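Local structure of DUF1285 domain-containing protein (2RA9) at residues A47-A51 and S98-L102; D76-I81 and L126-G131; H103-I108 and L120-R124. The protein is of unknown function but belongs to a family with a new fold built of repeated structural motifs, possibly involved in signal transduction. All coordinates share one frame; numbering follows the deposited sequence.

Contact 1 of 3, residues A47-A51 and S98-L102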
ATOM      1  N   ALA A  47       4.661   7.843  -9.537  1.00 11.87           N
ATOM      2  CA  ALA A  47       4.302   7.389  -8.211  1.00 10.92           C
ATOM      3  C   ALA A  47       5.033   6.076  -7.893  1.00 11.57           C
ATOM      4  O   ALA A  47       5.516   5.887  -6.769  1.00 12.15           O
ATOM      5  CB  ALA A  47       2.822   7.193  -8.117  1.00 12.05           C
ATOM      6  N   LYS A  48       5.116   5.162  -8.865  1.00 10.74           N
ATOM      7  CA  LYS A  48       5.792   3.867  -8.645  1.00 10.45           C
ATOM      8  C   LYS A  48       7.306   4.076  -8.380  1.00 11.36           C
ATOM      9  O   LYS A  48       7.874   3.461  -7.490  1.00 13.53           O
ATOM     10  CB  LYS A  48       5.565   2.970  -9.871  1.00 10.73           C
ATOM     11  CG  LYS A  48       6.227   1.645  -9.826  1.00 14.08           C
ATOM     12  CD  LYS A  48       5.791   0.776 -10.993  1.00 15.25           C
ATOM     13  CE  LYS A  48       6.423  -0.595 -10.908  1.00 15.60           C
ATOM     14  NZ  LYS A  48       5.730  -1.550 -11.832  1.00 21.81           N
ATOM     15  N   LEU A  49       7.936   4.975  -9.125  1.00 11.45           N
ATOM     16  CA  LEU A  49       9.337   5.335  -8.874  1.00 12.24           C
ATOM     17  C   LEU A  49       9.520   5.828  -7.444  1.00 12.80           C
ATOM     18  O   LEU A  49      10.381   5.349  -6.687  1.00 13.94           O
ATOM     19  CB  LEU A  49       9.800   6.428  -9.845  1.00 12.78           C
ATOM     20  CG  LEU A  49      11.258   6.833  -9.817  1.00 12.53           C
ATOM     21  CD1 LEU A  49      12.160   5.768 -10.454  1.00 15.07           C
ATOM     22  CD2 LEU A  49      11.491   8.162 -10.510  1.00 15.96           C
ATOM     23  N   PHE A  50       8.713   6.789  -7.032  1.00 12.29           N
ATOM     24  CA  PHE A  50       8.872   7.283  -5.651  1.00 11.07           C
ATOM     25  C   PHE A  50       8.464   6.229  -4.599  1.00 12.36           C
ATOM     26  O   PHE A  50       9.027   6.198  -3.506  1.00 11.55           O
ATOM     27  CB  PHE A  50       8.115   8.604  -5.439  1.00 11.34           C
ATOM     28  CG  PHE A  50       8.669   9.749  -6.237  1.00 12.57           C
ATOM     29  CD1 PHE A  50       9.938  10.205  -6.029  1.00 15.14           C
ATOM     30  CD2 PHE A  50       7.900  10.352  -7.223  1.00 13.25           C
ATOM     31  CE1 PHE A  50      10.451  11.254  -6.793  1.00 15.96           C
ATOM     32  CE2 PHE A  50       8.419  11.404  -8.005  1.00 16.16           C
ATOM     33  CZ  PHE A  50       9.691  11.821  -7.788  1.00 15.37           C
ATOM     34  N   ALA A  51       7.520   5.356  -4.915  1.00 11.78           N
ATOM     35  CA  ALA A  51       7.060   4.351  -3.935  1.00 10.89           C
ATOM     36  C   ALA A  51       8.206   3.409  -3.585  1.00 12.38           C
ATOM     37  O   ALA A  51       8.242   2.862  -2.493  1.00 12.44           O
ATOM     38  CB  ALA A  51       5.874   3.555  -4.446  1.00 12.99           C
ATOM     39  N   SER A  98      -2.712   0.222  -7.330  1.00 12.06           N
ATOM     40  CA  SER A  98      -3.228   1.108  -8.374  1.00 11.69           C
ATOM     41  C   SER A  98      -2.154   1.872  -9.122  1.00 12.01           C
ATOM     42  O   SER A  98      -2.392   2.329 -10.226  1.00 15.06           O
ATOM     43  CB  SER A  98      -4.194   2.108  -7.782  1.00 13.38           C
ATOM     44  OG  SER A  98      -3.547   2.993  -6.873  1.00 14.21           O
ATOM     45  N   ILE A  99      -0.979   2.032  -8.512  1.00 12.78           N
ATOM     46  CA  ILE A  99       0.181   2.666  -9.170  1.00 13.05           C
ATOM     47  C   ILE A  99       1.150   1.637  -9.815  1.00 14.00           C
ATOM     48  O   ILE A  99       2.187   1.990 -10.361  1.00 14.25           O
ATOM     49  CB  ILE A  99       0.922   3.606  -8.231  1.00 13.01           C
ATOM     50  CG1 ILE A  99       1.525   2.875  -7.046  1.00 12.48           C
ATOM     51  CG2 ILE A  99      -0.005   4.768  -7.840  1.00 13.93           C
ATOM     52  CD1 ILE A  99       2.576   3.672  -6.252  1.00 12.65           C
ATOM     53  N   GLY A 100       0.771   0.364  -9.781  1.00 13.35           N
ATOM     54  CA  GLY A 100       1.520  -0.673 -10.454  1.00 15.16           C
ATOM     55  C   GLY A 100       2.626  -1.309  -9.642  1.00 13.14           C
ATOM     56  O   GLY A 100       3.451  -1.992 -10.229  1.00 15.33           O
ATOM     57  N   THR A 101       2.623  -1.175  -8.305  1.00 14.03           N
ATOM     58  CA  THR A 101       3.628  -1.859  -7.498  1.00 13.21           C
ATOM     59  C   THR A 101       3.169  -3.274  -7.202  1.00 12.82           C
ATOM     60  O   THR A 101       1.964  -3.541  -7.162  1.00 13.97           O
ATOM     61  CB  THR A 101       3.980  -1.109  -6.182  1.00 14.01           C
ATOM     62  OG1 THR A 101       2.832  -0.937  -5.354  1.00 13.33           O
ATOM     63  CG2 THR A 101       4.572   0.274  -6.466  1.00 14.12           C
ATOM     64  N   LEU A 102       4.143  -4.176  -7.032  1.00 14.23           N
ATOM     65  CA  LEU A 102       3.914  -5.573  -6.748  1.00 13.93           C
ATOM     66  C   LEU A 102       4.581  -5.946  -5.432  1.00 14.68           C
ATOM     67  O   LEU A 102       5.735  -5.592  -5.188  1.00 14.81           O
ATOM     68  CB  LEU A 102       4.541  -6.407  -7.865  1.00 15.65           C
ATOM     69  CG  LEU A 102       4.448  -7.932  -7.768  1.00 18.82           C
ATOM     70  CD1 LEU A 102       3.024  -8.425  -7.795  1.00 20.09           C
ATOM     71  CD2 LEU A 102       5.313  -8.581  -8.902  1.00 18.57           C
TER

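Contact 2 of 3, residues D76-I81 and L126-G131. With EDO (1,2-ethanediol), chain F.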
ATOM      1  N   ASP A  76      -4.812   8.178   4.031  1.00 12.12           N
ATOM      2  CA  ASP A  76      -5.363   6.923   4.533  1.00 13.38           C
ATOM      3  C   ASP A  76      -4.229   5.894   4.525  1.00 11.89           C
ATOM      4  O   ASP A  76      -3.417   5.911   5.439  1.00 14.52           O
ATOM      5  CB  ASP A  76      -6.579   6.514   3.692  1.00 11.81           C
ATOM      6  CG  ASP A  76      -7.345   5.367   4.277  1.00 13.73           C
ATOM      7  OD1 ASP A  76      -6.900   4.747   5.281  1.00 15.93           O
ATOM      8  OD2 ASP A  76      -8.427   5.090   3.709  1.00 17.24           O
ATOM      9  N   ALA A  77      -4.121   5.068   3.480  1.00 11.78           N
ATOM     10  CA  ALA A  77      -2.999   4.159   3.306  1.00 10.22           C
ATOM     11  C   ALA A  77      -2.147   4.623   2.111  1.00 10.67           C
ATOM     12  O   ALA A  77      -2.642   5.264   1.164  1.00 11.53           O
ATOM     13  CB  ALA A  77      -3.486   2.771   3.021  1.00 13.48           C
ATOM     14  N   PRO A  78      -0.862   4.323   2.142  1.00 10.30           N
ATOM     15  CA  PRO A  78       0.005   4.818   1.062  1.00 11.11           C
ATOM     16  C   PRO A  78      -0.248   4.146  -0.292  1.00 12.21           C
ATOM     17  O   PRO A  78       0.109   4.698  -1.336  1.00 11.52           O
ATOM     18  CB  PRO A  78       1.420   4.457   1.571  1.00 11.44           C
ATOM     19  CG  PRO A  78       1.215   3.369   2.550  1.00 10.70           C
ATOM     20  CD  PRO A  78      -0.077   3.691   3.212  1.00 10.64           C
ATOM     21  N   LEU A  79      -0.846   2.948  -0.256  1.00 11.66           N
ATOM     22  CA  LEU A  79      -1.031   2.137  -1.436  1.00 10.92           C
ATOM     23  C   LEU A  79      -2.448   1.573  -1.432  1.00 10.80           C
ATOM     24  O   LEU A  79      -2.977   1.234  -0.384  1.00 11.31           O
ATOM     25  CB  LEU A  79      -0.023   1.002  -1.442  1.00 11.53           C
ATOM     26  CG  LEU A  79       1.435   1.431  -1.675  1.00 12.49           C
ATOM     27  CD1 LEU A  79       2.389   0.385  -1.295  1.00 15.74           C
ATOM     28  CD2 LEU A  79       1.650   1.904  -3.122  1.00 13.65           C
ATOM     29  N   LEU A  80      -3.061   1.503  -2.618  1.00 11.09           N
ATOM     30  CA  LEU A  80      -4.369   0.897  -2.799  1.00 11.22           C
ATOM     31  C   LEU A  80      -4.175  -0.423  -3.577  1.00 11.48           C
ATOM     32  O   LEU A  80      -3.754  -0.428  -4.748  1.00 12.89           O
ATOM     33  CB  LEU A  80      -5.263   1.832  -3.622  1.00 12.64           C
ATOM     34  CG  LEU A  80      -6.729   1.360  -3.722  1.00 13.97           C
ATOM     35  CD1 LEU A  80      -7.467   1.673  -2.447  1.00 14.19           C
ATOM     36  CD2 LEU A  80      -7.411   1.968  -4.941  1.00 17.20           C
ATOM     37  N   ILE A  81      -4.521  -1.517  -2.929  1.00 10.56           N
ATOM     38  CA  ILE A  81      -4.437  -2.842  -3.511  1.00 11.55           C
ATOM     39  C   ILE A  81      -5.618  -3.078  -4.453  1.00 11.71           C
ATOM     40  O   ILE A  81      -6.772  -2.959  -4.069  1.00 14.00           O
ATOM     41  CB  ILE A  81      -4.384  -3.914  -2.437  1.00 11.05           C
ATOM     42  CG1 ILE A  81      -3.039  -3.837  -1.687  1.00 13.88           C
ATOM     43  CG2 ILE A  81      -4.603  -5.323  -3.072  1.00 13.88           C
ATOM     44  CD1 ILE A  81      -2.931  -4.649  -0.384  1.00 15.30           C
ATOM     45  N   LEU A 126       4.782  -0.081   5.231  1.00 12.25           N
ATOM     46  CA  LEU A 126       3.650   0.320   4.412  1.00 12.17           C
ATOM     47  C   LEU A 126       2.482  -0.658   4.519  1.00 12.49           C
ATOM     48  O   LEU A 126       2.690  -1.873   4.548  1.00 15.62           O
ATOM     49  CB  LEU A 126       4.045   0.441   2.959  1.00 11.11           C
ATOM     50  CG  LEU A 126       5.256   1.354   2.648  1.00 10.51           C
ATOM     51  CD1 LEU A 126       5.622   1.326   1.140  1.00 13.73           C
ATOM     52  CD2 LEU A 126       5.071   2.751   3.177  1.00 12.69           C
ATOM     53  N   TRP A 127       1.273  -0.109   4.532  1.00 11.83           N
ATOM     54  CA  TRP A 127       0.028  -0.891   4.497  1.00 11.85           C
ATOM     55  C   TRP A 127      -0.674  -0.572   3.195  1.00 10.84           C
ATOM     56  O   TRP A 127      -0.644   0.585   2.721  1.00 12.11           O
ATOM     57  CB  TRP A 127      -0.874  -0.490   5.680  1.00 13.50           C
ATOM     58  CG  TRP A 127      -0.377  -0.993   6.990  1.00 16.33           C
ATOM     59  CD1 TRP A 127       0.622  -0.442   7.754  1.00 20.76           C
ATOM     60  CD2 TRP A 127      -0.806  -2.161   7.695  1.00 16.44           C
ATOM     61  NE1 TRP A 127       0.814  -1.172   8.894  1.00 23.78           N
ATOM     62  CE2 TRP A 127      -0.051  -2.234   8.882  1.00 20.86           C
ATOM     63  CE3 TRP A 127      -1.756  -3.156   7.445  1.00 16.97           C
ATOM     64  CZ2 TRP A 127      -0.224  -3.255   9.806  1.00 21.61           C
ATOM     65  CZ3 TRP A 127      -1.930  -4.136   8.359  1.00 18.71           C
ATOM     66  CH2 TRP A 127      -1.169  -4.193   9.521  1.00 21.32           C
ATOM     67  N   GLY A 128      -1.290  -1.588   2.597  1.00 11.29           N
ATOM     68  CA  GLY A 128      -2.108  -1.423   1.426  1.00 10.81           C
ATOM     69  C   GLY A 128      -3.578  -1.558   1.787  1.00 10.86           C
ATOM     70  O   GLY A 128      -3.960  -2.534   2.428  1.00 13.38           O
ATOM     71  N   LYS A 129      -4.405  -0.593   1.387  1.00 11.91           N
ATOM     72  CA  LYS A 129      -5.842  -0.650   1.581  1.00 11.45           C
ATOM     73  C   LYS A 129      -6.444  -1.499   0.459  1.00 11.88           C
ATOM     74  O   LYS A 129      -6.177  -1.243  -0.689  1.00 12.48           O
ATOM     75  CB  LYS A 129      -6.460   0.753   1.515  1.00 12.60           C
ATOM     76  CG  LYS A 129      -7.956   0.728   1.703  1.00 14.14           C
ATOM     77  CD  LYS A 129      -8.568   2.081   2.000  1.00 14.94           C
ATOM     78  CE  LYS A 129      -8.536   2.984   0.841  1.00 16.90           C
ATOM     79  NZ  LYS A 129      -9.145   4.322   1.138  1.00 20.17           N
ATOM     80  N   LEU A 130      -7.327  -2.435   0.782  1.00 11.91           N
ATOM     81  CA  LEU A 130      -8.021  -3.172  -0.275  1.00 11.48           C
ATOM     82  C   LEU A 130      -9.018  -2.290  -0.998  1.00 12.30           C
ATOM     83  O   LEU A 130      -9.899  -1.680  -0.366  1.00 13.97           O
ATOM     84  CB  LEU A 130      -8.790  -4.365   0.322  1.00 14.13           C
ATOM     85  CG  LEU A 130      -7.981  -5.543   0.849  1.00 15.46           C
ATOM     86  CD1 LEU A 130      -8.890  -6.657   1.249  1.00 18.29           C
ATOM     87  CD2 LEU A 130      -7.023  -6.021  -0.246  1.00 19.80           C
ATOM     88  N   GLY A 131      -8.868  -2.203  -2.301  1.00 12.21           N
ATOM     89  CA  GLY A 131      -9.797  -1.460  -3.111  1.00 12.97           C
ATOM     90  C   GLY A 131     -11.186  -2.086  -3.116  1.00 12.38           C
ATOM     91  O   GLY A 131     -11.336  -3.300  -2.921  1.00 14.25           O
TER
HETATM   92  C1  EDO F 162     -13.209  -2.160   0.914  1.00 25.38           C
HETATM   93  O1  EDO F 162     -13.933  -1.180   1.673  1.00 29.40           O
HETATM   94  C2  EDO F 162     -12.137  -2.827   1.769  1.00 20.65           C
HETATM   95  O2  EDO F 162     -11.094  -1.897   2.141  1.00 16.30           O

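Contact 3 of 3, residues H103-I108 and L120-R124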
ATOM      1  N   HIS A 103       3.873  -6.707  -4.600  1.00 14.07           N
ATOM      2  CA  HIS A 103       4.330  -7.069  -3.273  1.00 14.41           C
ATOM      3  C   HIS A 103       4.100  -8.554  -3.042  1.00 16.42           C
ATOM      4  O   HIS A 103       3.063  -9.097  -3.429  1.00 17.19           O
ATOM      5  CB  HIS A 103       3.592  -6.231  -2.222  1.00 15.27           C
ATOM      6  CG  HIS A 103       3.601  -4.761  -2.522  1.00 14.75           C
ATOM      7  ND1 HIS A 103       4.551  -3.900  -2.014  1.00 15.23           N
ATOM      8  CD2 HIS A 103       2.814  -4.005  -3.329  1.00 14.58           C
ATOM      9  CE1 HIS A 103       4.356  -2.684  -2.510  1.00 15.61           C
ATOM     10  NE2 HIS A 103       3.321  -2.719  -3.325  1.00 13.80           N
ATOM     11  N   HIS A 104       5.071  -9.187  -2.403  1.00 17.38           N
ATOM     12  CA  HIS A 104       5.048 -10.629  -2.181  1.00 17.31           C
ATOM     13  C   HIS A 104       4.928 -10.959  -0.718  1.00 16.73           C
ATOM     14  O   HIS A 104       5.104 -10.122   0.159  1.00 18.67           O
ATOM     15  CB  HIS A 104       6.326 -11.281  -2.739  1.00 17.80           C
ATOM     16  CG  HIS A 104       6.641 -10.877  -4.143  1.00 21.28           C
ATOM     17  ND1 HIS A 104       5.953 -11.357  -5.235  1.00 25.18           N
ATOM     18  CD2 HIS A 104       7.555 -10.002  -4.632  1.00 22.81           C
ATOM     19  CE1 HIS A 104       6.444 -10.823  -6.339  1.00 24.77           C
ATOM     20  NE2 HIS A 104       7.410  -9.989  -6.000  1.00 28.09           N
ATOM     21  N   ASN A 105       4.606 -12.221  -0.455  1.00 19.21           N
ATOM     22  CA  ASN A 105       4.587 -12.750   0.889  1.00 19.26           C
ATOM     23  C   ASN A 105       3.619 -12.032   1.819  1.00 16.43           C
ATOM     24  O   ASN A 105       3.856 -11.884   3.019  1.00 20.14           O
ATOM     25  CB  ASN A 105       6.016 -12.775   1.459  1.00 20.54           C
ATOM     26  CG  ASN A 105       6.948 -13.573   0.588  1.00 28.64           C
ATOM     27  OD1 ASN A 105       6.616 -14.694   0.185  1.00 28.90           O
ATOM     28  ND2 ASN A 105       8.121 -13.002   0.268  1.00 32.96           N
ATOM     29  N   VAL A 106       2.473 -11.663   1.270  1.00 15.69           N
ATOM     30  CA  VAL A 106       1.509 -10.885   2.027  1.00 15.90           C
ATOM     31  C   VAL A 106       0.572 -11.806   2.787  1.00 16.69           C
ATOM     32  O   VAL A 106       0.030 -12.738   2.214  1.00 16.56           O
ATOM     33  CB  VAL A 106       0.731  -9.918   1.107  1.00 15.07           C
ATOM     34  CG1 VAL A 106      -0.314  -9.109   1.906  1.00 16.68           C
ATOM     35  CG2 VAL A 106       1.689  -8.979   0.426  1.00 15.64           C
ATOM     36  N   ASP A 107       0.427 -11.545   4.079  1.00 17.74           N
ATOM     37  CA  ASP A 107      -0.176 -12.488   5.021  1.00 18.06           C
ATOM     38  C   ASP A 107      -1.587 -12.033   5.454  1.00 16.99           C
ATOM     39  O   ASP A 107      -1.743 -11.088   6.205  1.00 17.53           O
ATOM     40  CB  ASP A 107       0.734 -12.649   6.225  1.00 18.20           C
ATOM     41  CG  ASP A 107       0.327 -13.767   7.151  1.00 23.97           C
ATOM     42  OD1 ASP A 107      -0.742 -14.389   6.927  1.00 24.37           O
ATOM     43  OD2 ASP A 107       1.094 -14.006   8.133  1.00 25.83           O
ATOM     44  N   ILE A 108      -2.596 -12.734   4.956  1.00 16.37           N
ATOM     45  CA  ILE A 108      -3.991 -12.493   5.303  1.00 16.01           C
ATOM     46  C   ILE A 108      -4.203 -12.422   6.818  1.00 16.59           C
ATOM     47  O   ILE A 108      -4.988 -11.629   7.307  1.00 16.79           O
ATOM     48  CB  ILE A 108      -4.904 -13.610   4.652  1.00 16.57           C
ATOM     49  CG1 ILE A 108      -5.052 -13.374   3.134  1.00 19.26           C
ATOM     50  CG2 ILE A 108      -6.269 -13.658   5.312  1.00 20.64           C
ATOM     51  CD1 ILE A 108      -5.486 -14.607   2.328  1.00 23.18           C
ATOM     52  N   LEU A 120      -3.712  -4.565   4.375  1.00 13.69           N
ATOM     53  CA  LEU A 120      -2.753  -5.659   4.448  1.00 13.48           C
ATOM     54  C   LEU A 120      -1.350  -5.099   4.613  1.00 12.17           C
ATOM     55  O   LEU A 120      -1.004  -4.114   3.967  1.00 13.27           O
ATOM     56  CB  LEU A 120      -2.808  -6.548   3.193  1.00 15.23           C
ATOM     57  CG  LEU A 120      -4.103  -7.346   2.969  1.00 15.55           C
ATOM     58  CD1 LEU A 120      -4.158  -8.021   1.595  1.00 18.11           C
ATOM     59  CD2 LEU A 120      -4.326  -8.378   4.094  1.00 17.92           C
ATOM     60  N   PRO A 121      -0.516  -5.738   5.439  1.00 14.06           N
ATOM     61  CA  PRO A 121       0.805  -5.169   5.647  1.00 14.53           C
ATOM     62  C   PRO A 121       1.794  -5.583   4.554  1.00 14.64           C
ATOM     63  O   PRO A 121       1.813  -6.728   4.113  1.00 16.49           O
ATOM     64  CB  PRO A 121       1.195  -5.699   7.026  1.00 17.55           C
ATOM     65  CG  PRO A 121       0.501  -7.044   7.108  1.00 17.62           C
ATOM     66  CD  PRO A 121      -0.737  -6.930   6.281  1.00 15.36           C
ATOM     67  N   LEU A 122       2.550  -4.594   4.091  1.00 13.86           N
ATOM     68  CA  LEU A 122       3.539  -4.757   3.049  1.00 14.63           C
ATOM     69  C   LEU A 122       4.892  -4.406   3.644  1.00 15.44           C
ATOM     70  O   LEU A 122       5.037  -4.292   4.860  1.00 19.29           O
ATOM     71  CB  LEU A 122       3.196  -3.835   1.861  1.00 12.31           C
ATOM     72  CG  LEU A 122       1.729  -3.826   1.423  1.00 12.86           C
ATOM     73  CD1 LEU A 122       1.470  -2.780   0.393  1.00 13.81           C
ATOM     74  CD2 LEU A 122       1.250  -5.204   0.961  1.00 15.72           C
ATOM     75  N   GLU A 123       5.873  -4.151   2.791  1.00 15.63           N
ATOM     76  CA  GLU A 123       7.228  -3.881   3.259  1.00 15.94           C
ATOM     77  C   GLU A 123       7.392  -2.441   3.676  1.00 15.51           C
ATOM     78  O   GLU A 123       6.543  -1.609   3.426  1.00 13.98           O
ATOM     79  CB  GLU A 123       8.234  -4.232   2.158  1.00 18.29           C
ATOM     80  CG  GLU A 123       8.193  -3.355   0.935  1.00 23.85           C
ATOM     81  CD  GLU A 123       7.288  -3.835  -0.195  1.00 29.55           C
ATOM     82  OE1 GLU A 123       6.357  -4.650   0.050  1.00 25.96           O
ATOM     83  OE2 GLU A 123       7.529  -3.378  -1.346  1.00 30.71           O
ATOM     84  N   ARG A 124       8.523  -2.157   4.318  1.00 14.53           N
ATOM     85  CA  ARG A 124       8.912  -0.784   4.666  1.00 13.81           C
ATOM     86  C   ARG A 124       7.905  -0.043   5.570  1.00 12.89           C
ATOM     87  O   ARG A 124       7.824   1.178   5.549  1.00 13.06           O
ATOM     88  CB  ARG A 124       9.209   0.032   3.388  1.00 15.50           C
ATOM     89  CG  ARG A 124      10.371  -0.512   2.510  1.00 17.23           C
ATOM     90  CD  ARG A 124      10.712   0.377   1.308  1.00 15.54           C
ATOM     91  NE  ARG A 124       9.607   0.655   0.366  1.00 21.27           N
ATOM     92  CZ  ARG A 124       9.131  -0.179  -0.567  1.00 22.47           C
ATOM     93  NH1 ARG A 124       9.670  -1.369  -0.803  1.00 23.65           N
ATOM     94  NH2 ARG A 124       8.129   0.220  -1.336  1.00 22.08           N
TER
HETATM   95  O   HOH W   1       5.062  -7.586   1.052  1.00 26.94           O
HETATM   96  O   HOH W   2       1.904  -9.318   4.954  1.00 25.45           O

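Contact 1 of 3, residues A47-A51 and S98-L102
Ile99, Gly100 and Thr101, in the loop between strands 93-97 and 102-106, lie along one side of helix 44-51 and meet Ala47, Lys48 and Ala51. Ile99 comes first and spreads its two branches over the small residues one helical turn apart. Its CG1 sits between the backbone N and the carbonyl carbon (chi1 64°), which sends CD1 to Ala51 CB at 3.8 Å while CG2 rests on Ala47 CB at 3.7 Å. Ile99 CD1 also lies 3.7 Å from Ala47 O, the carbonyl that already accepts the helical bond from Ala51 N. Trp35 and Leu79 also touch this side chain.

At Gly100 the contact turns polar. A CB on this backbone, with its positive phi, would jam against the carbonyl O of Ile99, reason enough for a glycine. With CG opposite its backbone N (chi1 178°) and the chain extended beyond it, Lys48 runs its methylenes past the loop backbone, CB lying 3.6 Å from Ile99 O. At the end of that reach Lys48 NZ donates to Gly100 O over 2.8 Å, arriving from above the carbonyl plane, 42° out of it.

Thr101 follows with CG2, which touches Lys48 CG at 4.0 Å and Ala51 CB at 4.1 Å; the lysine and threonine side chains run antiparallel as they pass. Thr101 OG1 finds its partners elsewhere, in Thr97 OG1 and His103 NE2.

The chemistry is thus split. Methyl groups fill the buried side, whereas at the solvent-exposed edge of the contact the lysine ammonium holds a neutral backbone carbonyl, a bond that can fix the loop against the helix through main-chain position and uses no acidic side chain of the loop.

Contact 2 of 3, residues D76-I81 and L126-G131
The Asp76 carboxylate is met from above its plane by Lys129, whose NZ forms a salt bridge with OD2 at 2.8 Å, 38° out of that plane; OD1 is taken by Tyr119 OH. The Trp127 indole turns away from strand 79-86 to Tyr119, Pro121 and a cation-pi contact with Lys112. The Pro78 ring brings CD to 3.2 Å from Trp127 O, a buried carbonyl with no hydrogen-bond partner in the model.

The Lys129 chain bends at CG-CD (chi3 70°) to arch toward Asp76, lying over Leu80, whose CD1 is 3.7 Å from Lys129 CE, and NZ also donates to Ala31 O. Cut back to an alanine, this position is likely to leave Asp76 OD2 without its charged mate, Ala31 O without this donor, and the side of Leu80 bare. On the face opposite Leu80 and Lys129, Ile81 CG2 packs on Leu130 CD2 at 3.8 Å, and Ile81 CD1 lies over Gly128, where a CB would clash with it.

Three backbone bonds stitch the strands: Lys129 N to Leu79 O (2.9 Å), Ile81 N to Lys129 O (2.8 Å) and Gly131 N to Ile81 O (2.8 Å). One residue of each strand thus gives both N and O to residues flanking its neighbour, the pattern of a parallel beta pair, here the one parallel junction at the middle of a mixed sheet that is otherwise antiparallel.

Contact 3 of 3, residues H103-I108 and L120-R124
His103 and Glu123 share the main polar link: His103 ND1 donates to Glu123 OE1 at 2.8 Å in a nearly straight bond (169°). OE1 lies close to the imidazole plane and is approached on the syn side of the carboxylate, somewhat out of the carboxylate plane, the two planes standing 48° apart. Glu123 gets its carboxylate there because CG sits between the backbone N and the carbonyl carbon (chi1 68°) and the chain then bends at CB-CG. Arg124 NH1 adds a salt bridge to Glu123 OE2, its hydrogen bond weak, while His103 NE2 is bonded to Thr101 OG1. Bonds at both ring nitrogens would fix the rotation of the imidazole.

In one CH-pi contact, Leu122 CD1 stands over the centre of one imidazole face, 4.0 Å from the centroid, its side chain crossing that of the histidine at about a right angle.

Apolar contacts carry the rest. Val106 splits its methyls, CG1 resting on Leu120 CB and CG2 on Leu122 CD2, each at 3.8 Å.

Two waters add bridges. One donates to the backbone His104 O and, weakly, to the side-chain Glu123 OE1. The other joins two backbones, accepting from Asp107 N at 2.8 Å and donating to Pro121 O at 2.7 Å where the chains are too far apart for a direct bond.

Asn105 and Val106 both face Leu93 in a G1 beta bulge, the corner where the edge strand 102-106 turns. Strand 118-121 and the loop of Leu122 and Glu123 after it lie beyond three intervening strands of the same sheet, consistent with one curled enough to bring its edge strand against them.

Contact 2 lies about 4 Å from the centre of the chain; the centres of contacts 1 and 3 are each about 11 Å from that of contact 2 and 15 Å from each other. Segments 76-81 and 126-131 pair the first and last strands in chain order of one sheet, neighbours at its middle; contact 3 is nested in the loop they close, whereas contact 1 interleaves with contact 2. Leu79 is common ground, touching Ile99, Thr101 and Leu122. Contact 1 sets helix 44-51, in sequence between strands 40-41 and 54-57 of the other sheet, against a loop of this one. Both sheets have six strands in the same 3-2-1-6-5-4 order, consistent with a fold of repeated motifs.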